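Long-range contacts in FACT-Spt16 (Cicer arietinum, PDB 5CE6), which is a histone-chaperone subunit of the FACT complex and, through its N-terminal domain, probably takes part in binding histones H3-H4 during transcription: residues I313-L318 against L427-T432; G401-V406 against T432-K437. All coordinates share one frame; numbering follows the deposited sequence.

Contact 1: I313-L318 against L427-T432; sequences IARTFL and LLLADT
A314 and A430 form a single antiparallel bridge inside the M24 metallopeptidase-like (pita-bread) lobe, where 313-318 of strand 309-319 runs antiparallel to 427-432 of strand 424-435. Both backbone bonds of the pair are made: A314 N gives to A430 O at 3.0 Å, and A430 N returns the bond to A314 O. The A314 and A430 methyls sit side by side on one side of the bridge, CB to CB 3.4 Å, tighter than usual carbon contact, and L428 CD2 packs against A314 CB. Beyond the bridge, side chains take over the polar work. The R315 chain bends at chi2 and swings its guanidinium back over the bridge. R315 NH1 bonds to A314 O of its own strand, reaching it from the face opposite A430 N, so this oxygen has two donors; NH1 also makes weak bonds to A430 O and D431 OD2. R315 NH2 forms a salt bridge with D431 OD1, 2.8 Å and nearly straight (176°), in the guanidinium plane and on the syn side of the carboxylate, the two planes lying 52° apart. I313 CD1 lies over the rim of one guanidinium face, 3.6 Å above its plane. The buried D431 has further partners: T444 OG1 at OD1, Q336 NE2 and K449 NZ at OD2. A leucine in place of R315 would probably leave D431 with K449 as its remaining salt-bridge partner and take the second donor from A314 O. At the other end T316 CG2 touches L427 CD2 at 3.7 Å, while T316 OG1, anti to its carbonyl carbon (chi1 -61°), donates to L428 O at 2.7 Å.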
loop_
_atom_site.group_PDB
_atom_site.type_symbol
_atom_site.label_atom_id
_atom_site.label_comp_id
_atom_site.label_asym_id
_atom_site.label_seq_id
_atom_site.Cartn_x
_atom_site.Cartn_y
_atom_site.Cartn_z
ATOM N N ILE A 313 -2.425 7.531 -7.420
ATOM C CA ILE A 313 -3.374 8.512 -7.943
ATOM C C ILE A 313 -4.283 7.779 -8.906
ATOM O O ILE A 313 -3.900 6.764 -9.477
ATOM C CB ILE A 313 -2.647 9.686 -8.656
ATOM C CG1 ILE A 313 -3.569 10.904 -8.808
ATOM C CG2 ILE A 313 -2.144 9.262 -10.034
ATOM C CD1 ILE A 313 -2.896 12.051 -9.574
ATOM N N ALA A 314 -5.513 8.251 -9.053
ATOM C CA ALA A 314 -6.415 7.686 -10.044
ATOM C C ALA A 314 -7.294 8.814 -10.532
ATOM O O ALA A 314 -7.735 9.647 -9.735
ATOM C CB ALA A 314 -7.271 6.563 -9.457
ATOM N N ARG A 315 -7.521 8.843 -11.844
ATOM C CA ARG A 315 -8.378 9.861 -12.458
ATOM C C ARG A 315 -9.297 9.200 -13.453
ATOM O O ARG A 315 -8.972 8.158 -14.009
ATOM C CB ARG A 315 -7.525 10.912 -13.172
ATOM C CG ARG A 315 -6.660 11.774 -12.243
ATOM C CD ARG A 315 -7.523 12.735 -11.423
ATOM N NE ARG A 315 -6.709 13.596 -10.549
ATOM C CZ ARG A 315 -6.431 13.324 -9.275
ATOM N NH1 ARG A 315 -6.886 12.211 -8.707
ATOM N NH2 ARG A 315 -5.704 14.176 -8.559
ATOM N N THR A 316 -10.457 9.809 -13.668
ATOM C CA THR A 316 -11.382 9.351 -14.691
ATOM C C THR A 316 -11.566 10.480 -15.700
ATOM O O THR A 316 -11.725 11.646 -15.322
ATOM C CB THR A 316 -12.728 9.002 -14.079
ATOM O OG1 THR A 316 -12.536 7.954 -13.129
ATOM C CG2 THR A 316 -13.699 8.523 -15.148
ATOM N N PHE A 317 -11.511 10.135 -16.978
ATOM C CA PHE A 317 -11.695 11.115 -18.039
ATOM C C PHE A 317 -12.965 10.779 -18.799
ATOM O O PHE A 317 -13.301 9.618 -18.999
ATOM C CB PHE A 317 -10.469 11.140 -18.956
ATOM C CG PHE A 317 -9.188 11.364 -18.214
ATOM C CD1 PHE A 317 -8.795 12.646 -17.849
ATOM C CD2 PHE A 317 -8.394 10.292 -17.847
ATOM C CE1 PHE A 317 -7.623 12.852 -17.146
ATOM C CE2 PHE A 317 -7.218 10.494 -17.140
ATOM C CZ PHE A 317 -6.833 11.770 -16.790
ATOM N N LEU A 318 -13.691 11.812 -19.198
ATOM C CA LEU A 318 -15.009 11.626 -19.759
ATOM C C LEU A 318 -14.992 12.191 -21.169
ATOM O O LEU A 318 -14.542 13.315 -21.383
ATOM C CB LEU A 318 -16.062 12.348 -18.899
ATOM C CG LEU A 318 -16.437 11.771 -17.523
ATOM C CD1 LEU A 318 -15.296 11.862 -16.521
ATOM C CD2 LEU A 318 -17.666 12.469 -16.949
ATOM N N LEU A 427 -16.597 4.780 -12.230
ATOM C CA LEU A 427 -15.784 5.993 -12.094
ATOM C C LEU A 427 -14.888 5.832 -10.885
ATOM O O LEU A 427 -15.281 5.181 -9.916
ATOM C CB LEU A 427 -16.665 7.226 -11.873
ATOM C CG LEU A 427 -17.758 7.508 -12.905
ATOM C CD1 LEU A 427 -18.705 8.590 -12.374
ATOM C CD2 LEU A 427 -17.182 7.927 -14.222
ATOM N N LEU A 428 -13.716 6.457 -10.921
ATOM C CA LEU A 428 -12.738 6.324 -9.836
ATOM C C LEU A 428 -11.900 7.580 -9.656
ATOM O O LEU A 428 -11.403 8.160 -10.637
ATOM C CB LEU A 428 -11.828 5.121 -10.119
ATOM C CG LEU A 428 -10.737 4.874 -9.075
ATOM C CD1 LEU A 428 -11.370 4.455 -7.755
ATOM C CD2 LEU A 428 -9.804 3.788 -9.591
ATOM N N LEU A 429 -11.741 8.002 -8.403
ATOM C CA LEU A 429 -10.838 9.090 -8.053
ATOM C C LEU A 429 -9.954 8.640 -6.905
ATOM O O LEU A 429 -10.448 8.100 -5.915
ATOM C CB LEU A 429 -11.616 10.341 -7.634
ATOM C CG LEU A 429 -12.256 11.152 -8.754
ATOM C CD1 LEU A 429 -13.090 12.278 -8.154
ATOM C CD2 LEU A 429 -11.170 11.734 -9.647
ATOM N N ALA A 430 -8.651 8.859 -7.026
ATOM C CA ALA A 430 -7.750 8.555 -5.914
ATOM C C ALA A 430 -6.681 9.608 -5.778
ATOM O O ALA A 430 -6.154 10.110 -6.775
ATOM C CB ALA A 430 -7.107 7.172 -6.070
ATOM N N ASP A 431 -6.357 9.922 -4.528
ATOM C CA ASP A 431 -5.207 10.768 -4.225
ATOM C C ASP A 431 -4.449 10.256 -3.018
ATOM O O ASP A 431 -4.995 9.502 -2.212
ATOM C CB ASP A 431 -5.655 12.198 -3.932
ATOM C CG ASP A 431 -6.048 12.952 -5.177
ATOM O OD1 ASP A 431 -5.145 13.470 -5.868
ATOM O OD2 ASP A 431 -7.248 13.019 -5.467
ATOM N N THR A 432 -3.201 10.709 -2.871
ATOM C CA THR A 432 -2.402 10.388 -1.676
ATOM C C THR A 432 -2.396 11.607 -0.775
ATOM O O THR A 432 -2.113 12.719 -1.224
ATOM C CB THR A 432 -0.971 9.996 -2.032
ATOM O OG1 THR A 432 -1.021 8.888 -2.930
ATOM C CG2 THR A 432 -0.201 9.578 -0.787
#

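Contact 2: G401-V406 against T432-K437; sequences GMVFNV and TIIINK
F404 and I433 face each other at the apolar centre of this antiparallel beta hairpin, formed by strands 403-414 and 424-435 of the M24-type lobe. F404 CB rests on I433 CG1, and on the same face the phenyl ring turns its edge to I435: F404 CE2 lies 3.9 Å from I435 CG1, which sits near the ring plane. I433 CG1 is wedged between its backbone N and carbonyl carbon (chi1 74°), and from there I433 CD1 extends to V406 CG2, 3.7 Å away. L343 touches both V406 and I433. On the opposite face V403 and I434 lie side by side, pointing the same way, with I434 CD1 set against both V403 methyls, 3.7 Å from CG2; T432 CG2 adds a looser touch on V403 CG1. I203 and I206 of helix 200-230 pack on this face. Outward from the side chains comes the backbone. F404 and I433 are a hydrogen-bonded pair: F404 N meets I433 O in the carbonyl plane, and I433 N returns to F404 O at 2.8 Å. V403 with I434 and N405 with T432 are the flanking non-hydrogen-bonded pairs. T432 OG1 is taken up by N312 O and N405 OD1 by N312 ND2, so one asparagine serves both strands. Past the regular strand pairing, I435 N still reaches M402 O at 2.9 Å. The last link is made by G401, whose positive phi (95°) would jam a CB against the preceding carbonyl oxygen: G401 N donates to I435 O at 2.7 Å, nearly straight at 173°.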
loop_
_atom_site.group_PDB
_atom_site.type_symbol
_atom_site.label_atom_id
_atom_site.label_comp_id
_atom_site.label_asym_id
_atom_site.label_seq_id
_atom_site.Cartn_x
_atom_site.Cartn_y
_atom_site.Cartn_z
ATOM N N GLY A 401 0.606 12.195 11.050
ATOM C CA GLY A 401 1.622 11.322 10.495
ATOM C C GLY A 401 1.082 10.150 9.700
ATOM O O GLY A 401 1.837 9.469 9.012
ATOM N N MET A 402 -0.226 9.911 9.776
ATOM C CA MET A 402 -0.824 8.869 8.944
ATOM C C MET A 402 -0.852 9.351 7.504
ATOM O O MET A 402 -0.896 10.559 7.240
ATOM C CB MET A 402 -2.245 8.546 9.398
ATOM C CG MET A 402 -2.322 7.765 10.694
ATOM S SD MET A 402 -4.040 7.432 11.117
ATOM C CE MET A 402 -3.805 6.340 12.519
ATOM N N VAL A 403 -0.835 8.399 6.578
ATOM C CA VAL A 403 -0.823 8.709 5.162
ATOM C C VAL A 403 -1.874 7.829 4.516
ATOM O O VAL A 403 -1.926 6.625 4.784
ATOM C CB VAL A 403 0.545 8.410 4.539
ATOM C CG1 VAL A 403 0.523 8.745 3.059
ATOM C CG2 VAL A 403 1.618 9.214 5.244
ATOM N N PHE A 404 -2.721 8.421 3.675
ATOM C CA PHE A 404 -3.824 7.668 3.078
ATOM C C PHE A 404 -3.843 7.720 1.555
ATOM O O PHE A 404 -3.566 8.764 0.956
ATOM C CB PHE A 404 -5.187 8.184 3.591
ATOM C CG PHE A 404 -5.447 7.881 5.039
ATOM C CD1 PHE A 404 -5.917 6.634 5.427
ATOM C CD2 PHE A 404 -5.206 8.846 6.016
ATOM C CE1 PHE A 404 -6.150 6.348 6.769
ATOM C CE2 PHE A 404 -5.441 8.567 7.358
ATOM C CZ PHE A 404 -5.915 7.321 7.730
ATOM N N ASN A 405 -4.167 6.577 0.950
ATOM C CA ASN A 405 -4.603 6.505 -0.440
ATOM C C ASN A 405 -6.114 6.605 -0.375
ATOM O O ASN A 405 -6.782 5.631 -0.042
ATOM C CB ASN A 405 -4.158 5.150 -1.048
ATOM C CG ASN A 405 -4.747 4.889 -2.437
ATOM O OD1 ASN A 405 -5.139 5.817 -3.145
ATOM N ND2 ASN A 405 -4.785 3.614 -2.836
ATOM N N VAL A 406 -6.643 7.814 -0.592
ATOM C CA VAL A 406 -8.072 8.051 -0.577
ATOM C C VAL A 406 -8.580 7.778 -1.977
ATOM O O VAL A 406 -8.400 8.586 -2.886
ATOM C CB VAL A 406 -8.413 9.491 -0.155
ATOM C CG1 VAL A 406 -9.923 9.714 -0.162
ATOM C CG2 VAL A 406 -7.839 9.781 1.232
ATOM N N THR A 432 -3.201 10.709 -2.871
ATOM C CA THR A 432 -2.402 10.388 -1.676
ATOM C C THR A 432 -2.396 11.607 -0.775
ATOM O O THR A 432 -2.113 12.719 -1.224
ATOM C CB THR A 432 -0.971 9.996 -2.032
ATOM O OG1 THR A 432 -1.021 8.888 -2.930
ATOM C CG2 THR A 432 -0.201 9.578 -0.787
ATOM N N ILE A 433 -2.762 11.419 0.488
ATOM C CA ILE A 433 -2.826 12.573 1.393
ATOM C C ILE A 433 -1.995 12.326 2.647
ATOM O O ILE A 433 -1.866 11.184 3.096
ATOM C CB ILE A 433 -4.268 12.946 1.766
ATOM C CG1 ILE A 433 -4.853 11.947 2.754
ATOM C CG2 ILE A 433 -5.162 13.079 0.513
ATOM C CD1 ILE A 433 -6.191 12.403 3.303
ATOM N N ILE A 434 -1.431 13.400 3.199
ATOM C CA ILE A 434 -0.601 13.295 4.397
ATOM C C ILE A 434 -1.317 14.022 5.516
ATOM O O ILE A 434 -1.741 15.156 5.340
ATOM C CB ILE A 434 0.769 13.974 4.202
ATOM C CG1 ILE A 434 1.427 13.494 2.909
ATOM C CG2 ILE A 434 1.672 13.726 5.421
ATOM C CD1 ILE A 434 2.064 12.169 3.018
ATOM N N ILE A 435 -1.479 13.369 6.663
ATOM C CA ILE A 435 -2.162 14.017 7.779
ATOM C C ILE A 435 -1.137 14.727 8.632
ATOM O O ILE A 435 -0.358 14.090 9.327
ATOM C CB ILE A 435 -2.912 13.026 8.694
ATOM C CG1 ILE A 435 -3.844 12.123 7.873
ATOM C CG2 ILE A 435 -3.676 13.799 9.790
ATOM C CD1 ILE A 435 -4.823 12.867 6.958
ATOM N N ASN A 436 -1.130 16.049 8.572
ATOM C CA ASN A 436 -0.297 16.801 9.501
ATOM C C ASN A 436 -1.169 17.329 10.630
ATOM O O ASN A 436 -2.397 17.263 10.556
ATOM C CB ASN A 436 0.444 17.931 8.785
ATOM C CG ASN A 436 1.355 17.421 7.677
ATOM O OD1 ASN A 436 2.218 16.584 7.907
ATOM N ND2 ASN A 436 1.144 17.916 6.461
ATOM N N LYS A 437 -0.537 17.857 11.673
ATOM C CA LYS A 437 -1.269 18.331 12.840
ATOM C C LYS A 437 -2.253 19.441 12.483
ATOM O O LYS A 437 -3.390 19.462 12.962
ATOM C CB LYS A 437 -0.287 18.823 13.905
ATOM C CG LYS A 437 -0.945 19.403 15.136
ATOM C CD LYS A 437 -0.079 19.164 16.364
ATOM C CE LYS A 437 0.170 20.454 17.110
ATOM N NZ LYS A 437 -1.102 21.207 17.273
#

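Overall arrangement
From the N terminus, the chain leaves the six-stranded sheet of the first lobe, passes along helix 200-230 and enters strand 309-319 with 313-318. It then runs through helices 323-342 and 349-363 to 401-406, and on through the hairpin to 427-432 and 432-437. Contact 1 closes a loop of 108 residues; contact 2 closes one of 25. The two cross, since 401-406 falls inside the first loop and 432-437 starts at its last residue, T432, and runs on. Their centres are 17 Å apart. A probable hydrogen bond from V406 N to D431 O continues the hairpin pairing between them, while contact 1, through strand 424-435, joins strand 309-319 of another sheet to the four-stranded antiparallel one.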